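Local atomic coordinates of nitrogenase molybdenum-iron protein alpha chain (Clostridium pasteurianum, PDB entry 4WES), a protein that forms, with the beta chain, the molybdenum-iron component of nitrogenase, which reduces dinitrogen to ammonia with electrons delivered by the iron protein. Residues A[68-73]-A[132-137]; A[126-131]-A[163-168]; A[188-193]-A[266-271]. One frame throughout, in Å; residues are numbered along the deposited sequence.

Contact 1. Residues A[68-73]-A[132-137]; sequences DMVHIT and EMFHPA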
ATOM      1  N   ASP A  68       3.758  34.271  -7.825  1.00  9.15           N
ATOM      2  CA  ASP A  68       4.716  34.946  -6.923  1.00  8.62           C
ATOM      3  C   ASP A  68       4.047  36.083  -6.161  1.00  9.24           C
ATOM      4  O   ASP A  68       4.737  36.909  -5.532  1.00 10.38           O
ATOM      5  CB  ASP A  68       5.972  35.403  -7.658  1.00  9.25           C
ATOM      6  CG  ASP A  68       5.702  36.383  -8.777  1.00 10.23           C
ATOM      7  OD1 ASP A  68       4.541  36.654  -9.111  1.00 10.01           O
ATOM      8  OD2 ASP A  68       6.703  36.855  -9.318  1.00 13.68           O
ATOM      9  N   MET A  69       2.714  36.077  -6.153  1.00  8.98           N
ATOM     10  CA  MET A  69       1.902  36.925  -5.305  1.00  9.92           C
ATOM     11  C   MET A  69       1.323  36.089  -4.180  1.00  9.70           C
ATOM     12  O   MET A  69       0.830  34.995  -4.456  1.00 12.62           O
ATOM     13  CB  MET A  69       0.824  37.570  -6.198  1.00 12.83           C
ATOM     14  CG  MET A  69      -0.215  38.465  -5.583  1.00 13.01           C
ATOM     15  SD  MET A  69      -1.066  39.329  -6.925  1.00 12.85           S
ATOM     16  CE  MET A  69      -2.328  40.129  -5.902  1.00 13.87           C
ATOM     17  N   VAL A  70       1.395  36.573  -2.935  1.00  9.32           N
ATOM     18  CA  VAL A  70       0.745  35.866  -1.817  1.00  8.84           C
ATOM     19  C   VAL A  70      -0.714  36.300  -1.749  1.00  8.84           C
ATOM     20  O   VAL A  70      -1.010  37.461  -1.576  1.00  9.96           O
ATOM     21  CB  VAL A  70       1.484  36.113  -0.481  1.00  9.95           C
ATOM     22  CG1 VAL A  70       0.631  35.666   0.701  1.00 11.12           C
ATOM     23  CG2 VAL A  70       2.813  35.407  -0.485  1.00 10.43           C
ATOM     24  N   HIS A  71      -1.621  35.326  -1.926  1.00  8.21           N
ATOM     25  CA  HIS A  71      -3.048  35.598  -1.945  1.00  8.68           C
ATOM     26  C   HIS A  71      -3.675  35.251  -0.602  1.00  8.19           C
ATOM     27  O   HIS A  71      -3.749  34.093  -0.234  1.00  8.77           O
ATOM     28  CB  HIS A  71      -3.724  34.774  -3.058  1.00  8.34           C
ATOM     29  CG  HIS A  71      -3.129  35.017  -4.401  1.00  8.24           C
ATOM     30  ND1 HIS A  71      -3.357  36.154  -5.133  1.00  8.82           N
ATOM     31  CD2 HIS A  71      -2.307  34.235  -5.130  1.00  9.18           C
ATOM     32  CE1 HIS A  71      -2.672  36.062  -6.261  1.00  9.04           C
ATOM     33  NE2 HIS A  71      -2.052  34.899  -6.289  1.00  9.14           N
ATOM     34  N   ILE A  72      -4.065  36.283   0.149  1.00  8.12           N
ATOM     35  CA  ILE A  72      -4.614  36.099   1.493  1.00  8.27           C
ATOM     36  C   ILE A  72      -6.123  36.209   1.459  1.00  8.40           C
ATOM     37  O   ILE A  72      -6.671  37.265   1.128  1.00  8.80           O
ATOM     38  CB  ILE A  72      -4.055  37.125   2.504  1.00  8.83           C
ATOM     39  CG1 ILE A  72      -2.513  37.109   2.523  1.00  9.01           C
ATOM     40  CG2 ILE A  72      -4.627  36.843   3.886  1.00  9.68           C
ATOM     41  CD1 ILE A  72      -1.908  38.162   3.450  1.00 10.19           C
ATOM     42  N   THR A  73      -6.801  35.110   1.792  1.00  8.00           N
ATOM     43  CA  THR A  73      -8.251  35.151   1.948  1.00  8.19           C
ATOM     44  C   THR A  73      -8.590  35.749   3.312  1.00  8.53           C
ATOM     45  O   THR A  73      -8.167  35.226   4.333  1.00  9.95           O
ATOM     46  CB  THR A  73      -8.843  33.736   1.862  1.00  9.63           C
ATOM     47  OG1 THR A  73      -8.478  33.185   0.581  1.00 10.03           O
ATOM     48  CG2 THR A  73     -10.329  33.738   2.075  1.00 11.56           C
ATOM     49  N   GLU A 132       6.981  39.534   5.813  1.00  9.82           N
ATOM     50  CA  GLU A 132       8.235  39.236   6.471  1.00 10.51           C
ATOM     51  C   GLU A 132       8.675  37.798   6.239  1.00 11.01           C
ATOM     52  O   GLU A 132       9.865  37.530   6.213  1.00 13.07           O
ATOM     53  CB  GLU A 132       8.175  39.533   7.966  1.00 11.03           C
ATOM     54  CG  GLU A 132       7.913  40.991   8.315  1.00 11.34           C
ATOM     55  CD  GLU A 132       9.008  41.960   7.905  1.00 14.19           C
ATOM     56  OE1 GLU A 132       8.689  43.176   7.830  1.00 17.44           O
ATOM     57  OE2 GLU A 132      10.170  41.536   7.703  1.00 15.26           O
ATOM     58  N   MET A 133       7.722  36.880   6.079  1.00  9.86           N
ATOM     59  CA  MET A 133       8.092  35.491   5.849  1.00 11.34           C
ATOM     60  C   MET A 133       8.473  35.204   4.415  1.00 11.00           C
ATOM     61  O   MET A 133       9.349  34.379   4.170  1.00 14.29           O
ATOM     62  CB  MET A 133       6.925  34.569   6.246  1.00 11.34           C
ATOM     63  CG  MET A 133       6.734  34.552   7.734  1.00 12.11           C
ATOM     64  SD  MET A 133       5.300  33.602   8.268  1.00 14.42           S
ATOM     65  CE  MET A 133       5.891  31.955   7.949  1.00 14.84           C
ATOM     66  N   PHE A 134       7.789  35.838   3.468  1.00 10.40           N
ATOM     67  CA  PHE A 134       7.849  35.383   2.068  1.00 10.83           C
ATOM     68  C   PHE A 134       8.387  36.383   1.071  1.00 11.92           C
ATOM     69  O   PHE A 134       8.774  35.987  -0.021  1.00 12.95           O
ATOM     70  CB  PHE A 134       6.463  34.890   1.627  1.00 10.83           C
ATOM     71  CG  PHE A 134       5.945  33.776   2.478  1.00 10.61           C
ATOM     72  CD1 PHE A 134       6.623  32.578   2.555  1.00 12.24           C
ATOM     73  CD2 PHE A 134       4.810  33.937   3.228  1.00 11.01           C
ATOM     74  CE1 PHE A 134       6.181  31.564   3.382  1.00 13.38           C
ATOM     75  CE2 PHE A 134       4.364  32.928   4.056  1.00 11.61           C
ATOM     76  CZ  PHE A 134       5.048  31.739   4.134  1.00 11.78           C
ATOM     77  N   HIS A 135       8.410  37.667   1.439  1.00 10.54           N
ATOM     78  CA  HIS A 135       8.864  38.740   0.540  1.00 10.99           C
ATOM     79  C   HIS A 135       8.385  38.515  -0.896  1.00 11.00           C
ATOM     80  O   HIS A 135       9.211  38.454  -1.835  1.00 12.22           O
ATOM     81  CB  HIS A 135      10.388  38.934   0.599  1.00 11.86           C
ATOM     82  CG  HIS A 135      10.827  39.397   1.940  1.00 12.48           C
ATOM     83  ND1 HIS A 135      11.175  38.528   2.949  1.00 14.33           N
ATOM     84  CD2 HIS A 135      10.909  40.640   2.465  1.00 13.99           C
ATOM     85  CE1 HIS A 135      11.468  39.215   4.036  1.00 15.68           C
ATOM     86  NE2 HIS A 135      11.318  40.502   3.770  1.00 15.19           N
ATOM     87  N   PRO A 136       7.075  38.457  -1.108  1.00 10.41           N
ATOM     88  CA  PRO A 136       6.576  38.203  -2.449  1.00 10.34           C
ATOM     89  C   PRO A 136       6.621  39.460  -3.349  1.00 10.31           C
ATOM     90  O   PRO A 136       6.928  40.561  -2.879  1.00 11.61           O
ATOM     91  CB  PRO A 136       5.132  37.786  -2.173  1.00 10.16           C
ATOM     92  CG  PRO A 136       4.774  38.683  -1.013  1.00 10.60           C
ATOM     93  CD  PRO A 136       5.995  38.693  -0.141  1.00 10.37           C
ATOM     94  N   ALA A 137       6.244  39.300  -4.610  1.00 10.09           N
ATOM     95  CA  ALA A 137       6.170  40.422  -5.528  1.00 10.73           C
ATOM     96  C   ALA A 137       5.058  41.394  -5.141  1.00 10.67           C
ATOM     97  O   ALA A 137       5.128  42.592  -5.395  1.00 11.81           O
ATOM     98  CB  ALA A 137       5.967  39.915  -6.933  1.00 11.80           C
TER

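Contact 2. Residues A[126-131]-A[163-168]; sequences AIHEAY and KEIGIP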
ATOM      1  N   ALA A 126      -1.664  39.774   9.487  1.00  9.81           N
ATOM      2  CA  ALA A 126      -1.416  38.696   8.535  1.00  9.27           C
ATOM      3  C   ALA A 126      -0.655  39.171   7.319  1.00  9.14           C
ATOM      4  O   ALA A 126       0.218  38.472   6.796  1.00  9.42           O
ATOM      5  CB  ALA A 126      -2.725  38.042   8.116  1.00  9.43           C
ATOM      6  N   ILE A 127      -0.989  40.365   6.823  1.00  9.10           N
ATOM      7  CA  ILE A 127      -0.237  40.941   5.708  1.00  9.42           C
ATOM      8  C   ILE A 127       1.242  41.104   6.081  1.00  9.45           C
ATOM      9  O   ILE A 127       2.148  40.754   5.314  1.00  9.85           O
ATOM     10  CB  ILE A 127      -0.831  42.279   5.252  1.00  9.71           C
ATOM     11  CG1 ILE A 127      -2.228  42.096   4.641  1.00  9.86           C
ATOM     12  CG2 ILE A 127       0.091  42.999   4.263  1.00 10.74           C
ATOM     13  CD1 ILE A 127      -3.016  43.388   4.568  1.00 10.06           C
ATOM     14  N   HIS A 128       1.496  41.654   7.265  1.00  9.69           N
ATOM     15  CA  HIS A 128       2.881  41.817   7.706  1.00 10.19           C
ATOM     16  C   HIS A 128       3.585  40.478   7.914  1.00  9.63           C
ATOM     17  O   HIS A 128       4.748  40.361   7.531  1.00 10.39           O
ATOM     18  CB  HIS A 128       2.954  42.644   8.967  1.00 11.38           C
ATOM     19  CG  HIS A 128       2.739  44.107   8.721  1.00 13.19           C
ATOM     20  ND1 HIS A 128       3.780  44.978   8.511  1.00 14.43           N
ATOM     21  CD2 HIS A 128       1.601  44.845   8.621  1.00 15.92           C
ATOM     22  CE1 HIS A 128       3.288  46.186   8.304  1.00 15.22           C
ATOM     23  NE2 HIS A 128       1.969  46.140   8.372  1.00 15.55           N
ATOM     24  N   GLU A 129       2.916  39.466   8.467  1.00  9.83           N
ATOM     25  CA  GLU A 129       3.542  38.146   8.559  1.00  8.86           C
ATOM     26  C   GLU A 129       3.855  37.584   7.196  1.00  9.96           C
ATOM     27  O   GLU A 129       4.941  37.047   6.994  1.00 10.13           O
ATOM     28  CB  GLU A 129       2.682  37.189   9.379  1.00  9.98           C
ATOM     29  CG  GLU A 129       2.691  37.481  10.862  1.00 10.53           C
ATOM     30  CD  GLU A 129       1.798  36.603  11.736  1.00 10.79           C
ATOM     31  OE1 GLU A 129       1.048  35.769  11.225  1.00 12.28           O
ATOM     32  OE2 GLU A 129       1.892  36.777  12.976  1.00 13.19           O
ATOM     33  N   ALA A 130       2.924  37.716   6.248  1.00  9.05           N
ATOM     34  CA  ALA A 130       3.195  37.216   4.904  1.00  9.02           C
ATOM     35  C   ALA A 130       4.399  37.910   4.276  1.00  9.99           C
ATOM     36  O   ALA A 130       5.235  37.278   3.637  1.00 10.37           O
ATOM     37  CB  ALA A 130       1.986  37.400   4.024  1.00  9.70           C
ATOM     38  N   TYR A 131       4.481  39.234   4.434  1.00  9.63           N
ATOM     39  CA  TYR A 131       5.587  39.973   3.874  1.00  9.67           C
ATOM     40  C   TYR A 131       6.909  39.547   4.495  1.00 10.24           C
ATOM     41  O   TYR A 131       7.884  39.263   3.771  1.00 10.36           O
ATOM     42  CB  TYR A 131       5.364  41.495   4.075  1.00 10.98           C
ATOM     43  CG  TYR A 131       6.569  42.273   3.617  1.00 11.90           C
ATOM     44  CD1 TYR A 131       6.854  42.417   2.268  1.00 13.37           C
ATOM     45  CD2 TYR A 131       7.454  42.800   4.527  1.00 13.10           C
ATOM     46  CE1 TYR A 131       8.002  43.045   1.840  1.00 16.52           C
ATOM     47  CE2 TYR A 131       8.580  43.467   4.108  1.00 15.93           C
ATOM     48  CZ  TYR A 131       8.864  43.557   2.769  1.00 18.71           C
ATOM     49  OH  TYR A 131       9.991  44.214   2.337  1.00 24.15           O
ATOM     50  N   LYS A 163       2.079  50.897   2.023  1.00 13.46           N
ATOM     51  CA  LYS A 163       3.021  52.004   2.284  1.00 15.80           C
ATOM     52  C   LYS A 163       4.079  51.593   3.287  1.00 14.91           C
ATOM     53  O   LYS A 163       5.242  51.997   3.166  1.00 18.90           O
ATOM     54  CB  LYS A 163       2.238  53.209   2.768  1.00 16.57           C
ATOM     55  CG  LYS A 163       3.143  54.403   2.925  1.00 27.91           C
ATOM     56  CD  LYS A 163       2.444  55.744   3.103  1.00 35.74           C
ATOM     57  CE  LYS A 163       3.475  56.841   3.401  1.00 45.13           C
ATOM     58  NZ  LYS A 163       2.841  58.172   3.588  1.00 52.55           N
ATOM     59  N   GLU A 164       3.705  50.804   4.298  1.00 14.47           N
ATOM     60  CA  GLU A 164       4.663  50.343   5.306  1.00 15.80           C
ATOM     61  C   GLU A 164       5.677  49.329   4.763  1.00 15.63           C
ATOM     62  O   GLU A 164       6.883  49.444   5.026  1.00 18.74           O
ATOM     63  CB  GLU A 164       3.931  49.763   6.515  1.00 17.35           C
ATOM     64  CG  GLU A 164       3.139  50.784   7.299  1.00 21.94           C
ATOM     65  CD  GLU A 164       2.544  50.219   8.584  1.00 32.10           C
ATOM     66  OE1 GLU A 164       3.229  49.316   9.122  1.00 34.73           O
ATOM     67  OE2 GLU A 164       1.444  50.648   9.070  1.00 67.88           O
ATOM     68  N   ILE A 165       5.219  48.355   4.002  1.00 13.98           N
ATOM     69  CA  ILE A 165       6.081  47.239   3.610  1.00 14.54           C
ATOM     70  C   ILE A 165       6.818  47.463   2.281  1.00 14.64           C
ATOM     71  O   ILE A 165       7.834  46.827   1.995  1.00 15.89           O
ATOM     72  CB  ILE A 165       5.329  45.902   3.590  1.00 13.44           C
ATOM     73  CG1 ILE A 165       4.294  45.833   2.462  1.00 12.28           C
ATOM     74  CG2 ILE A 165       4.743  45.628   4.963  1.00 14.50           C
ATOM     75  CD1 ILE A 165       3.532  44.516   2.401  1.00 12.98           C
ATOM     76  N   GLY A 166       6.322  48.381   1.453  1.00 13.65           N
ATOM     77  CA  GLY A 166       7.047  48.762   0.258  1.00 14.64           C
ATOM     78  C   GLY A 166       6.810  47.892  -0.962  1.00 14.97           C
ATOM     79  O   GLY A 166       7.592  47.962  -1.893  1.00 15.92           O
ATOM     80  N   ILE A 167       5.741  47.083  -0.953  1.00 13.05           N
ATOM     81  CA  ILE A 167       5.322  46.309  -2.127  1.00 12.47           C
ATOM     82  C   ILE A 167       3.832  46.535  -2.310  1.00 11.08           C
ATOM     83  O   ILE A 167       3.126  46.971  -1.394  1.00 11.95           O
ATOM     84  CB  ILE A 167       5.642  44.776  -2.029  1.00 13.01           C
ATOM     85  CG1 ILE A 167       4.875  44.107  -0.893  1.00 12.67           C
ATOM     86  CG2 ILE A 167       7.150  44.571  -1.954  1.00 16.07           C
ATOM     87  CD1 ILE A 167       4.885  42.601  -0.998  1.00 12.75           C
ATOM     88  N   PRO A 168       3.323  46.193  -3.499  1.00 11.55           N
ATOM     89  CA  PRO A 168       1.897  46.414  -3.742  1.00 11.63           C
ATOM     90  C   PRO A 168       1.026  45.458  -2.919  1.00 10.47           C
ATOM     91  O   PRO A 168       1.401  44.282  -2.743  1.00 11.07           O
ATOM     92  CB  PRO A 168       1.750  46.127  -5.226  1.00 12.55           C
ATOM     93  CG  PRO A 168       3.129  46.370  -5.829  1.00 13.68           C
ATOM     94  CD  PRO A 168       4.022  45.856  -4.738  1.00 12.95           C
TER
HETATM   95  O   HOH W   1       9.959  46.208   0.343  1.00 42.71           O

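Contact 3. Residues A[188-193]-A[266-271]; sequences IANNTV and INYIAE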
ATOM      1  N   ILE A 188     -14.748  41.807 -10.924  1.00  9.05           N
ATOM      2  CA  ILE A 188     -14.082  42.459  -9.808  1.00  9.69           C
ATOM      3  C   ILE A 188     -12.566  42.289  -9.937  1.00  9.48           C
ATOM      4  O   ILE A 188     -11.791  43.257  -9.733  1.00 10.62           O
ATOM      5  CB  ILE A 188     -14.617  41.878  -8.477  1.00  9.87           C
ATOM      6  CG1 ILE A 188     -16.072  42.323  -8.267  1.00 10.86           C
ATOM      7  CG2 ILE A 188     -13.761  42.329  -7.288  1.00  9.97           C
ATOM      8  CD1 ILE A 188     -16.858  41.482  -7.274  1.00 11.82           C
ATOM      9  N   ALA A 189     -12.082  41.107 -10.289  1.00  8.96           N
ATOM     10  CA  ALA A 189     -10.665  40.907 -10.477  1.00  9.47           C
ATOM     11  C   ALA A 189     -10.145  41.765 -11.617  1.00  9.34           C
ATOM     12  O   ALA A 189      -9.075  42.395 -11.505  1.00 10.09           O
ATOM     13  CB  ALA A 189     -10.348  39.443 -10.731  1.00  9.80           C
ATOM     14  N   ASN A 190     -10.849  41.752 -12.747  1.00  9.05           N
ATOM     15  CA  ASN A 190     -10.372  42.482 -13.915  1.00  9.58           C
ATOM     16  C   ASN A 190     -10.214  43.966 -13.635  1.00  9.43           C
ATOM     17  O   ASN A 190      -9.287  44.598 -14.132  1.00 10.91           O
ATOM     18  CB  ASN A 190     -11.318  42.319 -15.122  1.00  9.71           C
ATOM     19  CG  ASN A 190     -11.088  41.042 -15.959  1.00  9.70           C
ATOM     20  OD1 ASN A 190     -10.921  41.142 -17.161  1.00 10.08           O
ATOM     21  ND2 ASN A 190     -11.081  39.876 -15.322  1.00  9.37           N
ATOM     22  N   ASN A 191     -11.132  44.538 -12.867  1.00  9.72           N
ATOM     23  CA  ASN A 191     -11.095  45.977 -12.617  1.00 10.78           C
ATOM     24  C   ASN A 191      -9.782  46.359 -11.954  1.00  9.86           C
ATOM     25  O   ASN A 191      -9.102  47.302 -12.373  1.00 12.39           O
ATOM     26  CB  ASN A 191     -12.250  46.413 -11.749  1.00 11.19           C
ATOM     27  CG  ASN A 191     -13.565  46.420 -12.469  1.00 11.92           C
ATOM     28  OD1 ASN A 191     -13.633  46.356 -13.707  1.00 11.77           O
ATOM     29  ND2 ASN A 191     -14.647  46.507 -11.684  1.00 12.49           N
ATOM     30  N   THR A 192      -9.415  45.652 -10.898  1.00 10.23           N
ATOM     31  CA  THR A 192      -8.207  45.988 -10.140  1.00 10.48           C
ATOM     32  C   THR A 192      -6.942  45.594 -10.888  1.00 10.40           C
ATOM     33  O   THR A 192      -5.941  46.323 -10.875  1.00 11.18           O
ATOM     34  CB  THR A 192      -8.289  45.381  -8.730  1.00 11.67           C
ATOM     35  OG1 THR A 192      -9.317  46.064  -8.013  1.00 12.45           O
ATOM     36  CG2 THR A 192      -6.972  45.415  -8.007  1.00 12.06           C
ATOM     37  N   VAL A 193      -6.952  44.462 -11.589  1.00 10.13           N
ATOM     38  CA  VAL A 193      -5.787  44.117 -12.401  1.00 10.09           C
ATOM     39  C   VAL A 193      -5.529  45.212 -13.446  1.00 10.24           C
ATOM     40  O   VAL A 193      -4.375  45.635 -13.647  1.00 10.98           O
ATOM     41  CB  VAL A 193      -5.996  42.736 -13.074  1.00  9.98           C
ATOM     42  CG1 VAL A 193      -4.918  42.480 -14.118  1.00  9.95           C
ATOM     43  CG2 VAL A 193      -5.976  41.628 -12.034  1.00 10.21           C
ATOM     44  N   ILE A 266     -12.246  37.380 -19.124  1.00  8.69           N
ATOM     45  CA  ILE A 266     -11.176  38.345 -19.391  1.00  9.25           C
ATOM     46  C   ILE A 266     -11.545  39.410 -20.378  1.00  9.94           C
ATOM     47  O   ILE A 266     -10.718  40.301 -20.678  1.00 10.13           O
ATOM     48  CB  ILE A 266      -9.859  37.625 -19.851  1.00  9.24           C
ATOM     49  CG1 ILE A 266      -8.584  38.323 -19.374  1.00 10.18           C
ATOM     50  CG2 ILE A 266      -9.895  37.329 -21.329  1.00  9.42           C
ATOM     51  CD1 ILE A 266      -8.428  38.362 -17.863  1.00 11.41           C
ATOM     52  N   ASN A 267     -12.746  39.356 -20.962  1.00  9.83           N
ATOM     53  CA  ASN A 267     -13.096  40.317 -22.002  1.00  9.92           C
ATOM     54  C   ASN A 267     -13.059  41.755 -21.484  1.00 10.24           C
ATOM     55  O   ASN A 267     -12.840  42.683 -22.264  1.00 10.88           O
ATOM     56  CB  ASN A 267     -14.436  40.027 -22.707  1.00 10.39           C
ATOM     57  CG  ASN A 267     -15.669  40.305 -21.859  1.00 10.76           C
ATOM     58  OD1 ASN A 267     -16.341  41.308 -22.104  1.00 13.56           O
ATOM     59  ND2 ASN A 267     -15.974  39.437 -20.906  1.00 11.08           N
ATOM     60  N   TYR A 268     -13.285  41.931 -20.184  1.00 10.18           N
ATOM     61  CA  TYR A 268     -13.230  43.265 -19.577  1.00 10.40           C
ATOM     62  C   TYR A 268     -11.851  43.900 -19.848  1.00 10.13           C
ATOM     63  O   TYR A 268     -11.749  45.026 -20.368  1.00 10.81           O
ATOM     64  CB  TYR A 268     -13.476  43.216 -18.066  1.00 10.25           C
ATOM     65  CG  TYR A 268     -14.639  42.319 -17.672  1.00  9.96           C
ATOM     66  CD1 TYR A 268     -15.945  42.784 -17.639  1.00 11.61           C
ATOM     67  CD2 TYR A 268     -14.407  40.999 -17.295  1.00 10.38           C
ATOM     68  CE1 TYR A 268     -16.991  41.931 -17.307  1.00 10.92           C
ATOM     69  CE2 TYR A 268     -15.443  40.161 -16.974  1.00 10.16           C
ATOM     70  CZ  TYR A 268     -16.729  40.629 -16.958  1.00 11.12           C
ATOM     71  OH  TYR A 268     -17.801  39.817 -16.590  1.00 11.10           O
ATOM     72  N   ILE A 269     -10.801  43.171 -19.497  1.00 10.09           N
ATOM     73  CA  ILE A 269      -9.410  43.588 -19.766  1.00  9.63           C
ATOM     74  C   ILE A 269      -9.114  43.704 -21.256  1.00  9.87           C
ATOM     75  O   ILE A 269      -8.436  44.651 -21.680  1.00 10.50           O
ATOM     76  CB  ILE A 269      -8.422  42.683 -19.020  1.00  9.48           C
ATOM     77  CG1 ILE A 269      -8.309  43.131 -17.564  1.00 10.29           C
ATOM     78  CG2 ILE A 269      -7.048  42.680 -19.664  1.00 10.10           C
ATOM     79  CD1 ILE A 269      -7.670  42.124 -16.650  1.00 11.65           C
ATOM     80  N   ALA A 270      -9.624  42.782 -22.076  1.00  9.73           N
ATOM     81  CA  ALA A 270      -9.401  42.896 -23.511  1.00 10.96           C
ATOM     82  C   ALA A 270      -9.927  44.219 -24.037  1.00 10.55           C
ATOM     83  O   ALA A 270      -9.248  44.943 -24.782  1.00 11.25           O
ATOM     84  CB  ALA A 270     -10.021  41.738 -24.260  1.00 10.99           C
ATOM     85  N   GLU A 271     -11.153  44.557 -23.656  1.00 10.52           N
ATOM     86  CA  GLU A 271     -11.756  45.825 -24.055  1.00 11.10           C
ATOM     87  C   GLU A 271     -10.954  47.015 -23.544  1.00 11.52           C
ATOM     88  O   GLU A 271     -10.690  47.978 -24.290  1.00 11.94           O
ATOM     89  CB  GLU A 271     -13.174  45.912 -23.518  1.00 12.04           C
ATOM     90  CG  GLU A 271     -14.218  44.985 -24.111  1.00 13.70           C
ATOM     91  CD  GLU A 271     -15.580  45.058 -23.403  1.00 15.39           C
ATOM     92  OE1 GLU A 271     -15.720  45.807 -22.398  1.00 16.74           O
ATOM     93  OE2 GLU A 271     -16.518  44.370 -23.847  1.00 17.45           O
TER

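Contact 1. Residues A[68-73]-A[132-137]
Val70 and Pro136 meet at an oblique angle, the CG2 methyl of Val70 against the CB and CG carbons of Pro136. CG2 lies 3.7 Å from CB of Pro136 and nearly as close to its CG. The valine torsion explains the choice of branch: CG1 is trans to the backbone N (chi1 166°), which leaves CG2 beside that N and facing the proline. The same methyl approaches Phe134. There it comes 4.2 Å from CB and stands oblique to the ring, so one methyl touches both residues.

Two residues before Val70 the contact becomes polar. Ala137 N donates to Asp68 O at 3.0 Å, with an N-H...O angle of 155°. This backbone bond joins the residue before strand 69-74 to the residue before strand 138-143. The two strands are neighbours in a parallel sheet, and helix 120-134 packs on that sheet beside them, as in an alpha/beta domain of Rossmann-like layout. The pairing continues beyond Ala137, where Val70 bonds through its backbone to Ala138 and Gly140.

Asp68 OD1 accepts a hydrogen bond from the backbone N of Tyr246. OD2 of Asp68 rests 3.9 Å from CB of Ala137. His135 leaves the helix with a positive phi of 40°, and the chain then runs on to the strand. Phe134 also packs on Ile17 of the beta chain, and its ring meets that of Phe106.

Contact 2. Residues A[126-131]-A[163-168]
Ile165 is the bump here, resting on the flat ring of Tyr131. CB of Ile165 stands over the centre of the ring, 3.8 Å from the centroid and 12° off the normal, a CH-pi contact. Its CD1 reaches the base of the tyrosine and lies 4.2 Å from Ile127 CG2, while its CG2 touches the imidazole of His128 at CE1, 3.7 Å away. Ile165 sits in a hollow formed by Ile127, His128 and Tyr131 on one face of helix 120-134. Ile167 meets the tyrosine at its edge, with CD1 3.8 Å from CD1 of Tyr131.

Helices 120-134 and 154-165 pack side by side on one face of the parallel sheet. The first leads into strand 138-143, and the second lies in the beta-alpha-beta crossover from that strand to 169-172. Ile127, Ile165 and Ile167 all rest on Ile139 of strand 138-143. Gly166 follows the second helix with positive phi, which brings Ile167 back towards the tyrosine.

A water bridges Tyr131 OH and Ile165 O, 2.8 Å from each, and donates to the carbonyl. Glu164 OE1 lies at the edge of the His128 ring, 3.2 Å from the ring carbon CE1; NE2 is not hydrogen-bonded to it.

Contact 3. Residues A[188-193]-A[266-271]
Asn190 OD1 accepts a hydrogen bond from the backbone N of Ile269 at 3.1 Å, with an N-H...O angle of 148°. The donor lies in the carbonyl plane, on a lone pair. This joins two helices, 182-196 and 263-277, in the alpha/beta fold near the iron-molybdenum cofactor. Their short segments cross at -30° and approach to 8.6 Å between axes. Helix 263-277 is kinked here, since the N of 268 and of 269 makes no bond to the turn before. The Asn190 oxygen therefore supplies a partner for one of them.

The other half of the amide is held too: ND2 donates to the carbonyl oxygens of His186 and Ser265. Bonds at both ends fix the amide's rotation. Ile269 and Tyr268 pack against it; Ile269 CG1 is 3.3 Å from Asn190 OD1. The Tyr268 ring stands 75° to the amide plane, and OD1 lies at the ring edge. Tyr268 OH is bonded to Arg264, and its ring stacks on His187. The Ile266 side chain crosses that of Asn190 at about a right angle, with CD1 3.8 Å from OD1. It is about 5 Å from the side chain of Cys262, a ligand of the iron-molybdenum cofactor.

One turn further along, Val193 CG1 lies 3.8 Å from Ile269 CD1.

Contacts 1 and 2 share helix 120-134 and touch each other: Pro136 O lies 3.4 Å from Ile167 CD1, and Ile72 packs on Ile127. Contact 1 is buried between a strand and the end of helix 120-134 with the chain that follows it. Contact 2 lies at the surface, where helix 154-165 packs alongside. Contact 3 is buried too, but its centre is about 22 Å from that of contact 1 and about 25 Å from that of contact 2. It pairs two other helices near the cofactor. The chemistry follows place. Contact 1 combines a backbone bond with packing, contact 2 relies on apolar side chains and a bridging water, and contact 3 centres on a buried amide.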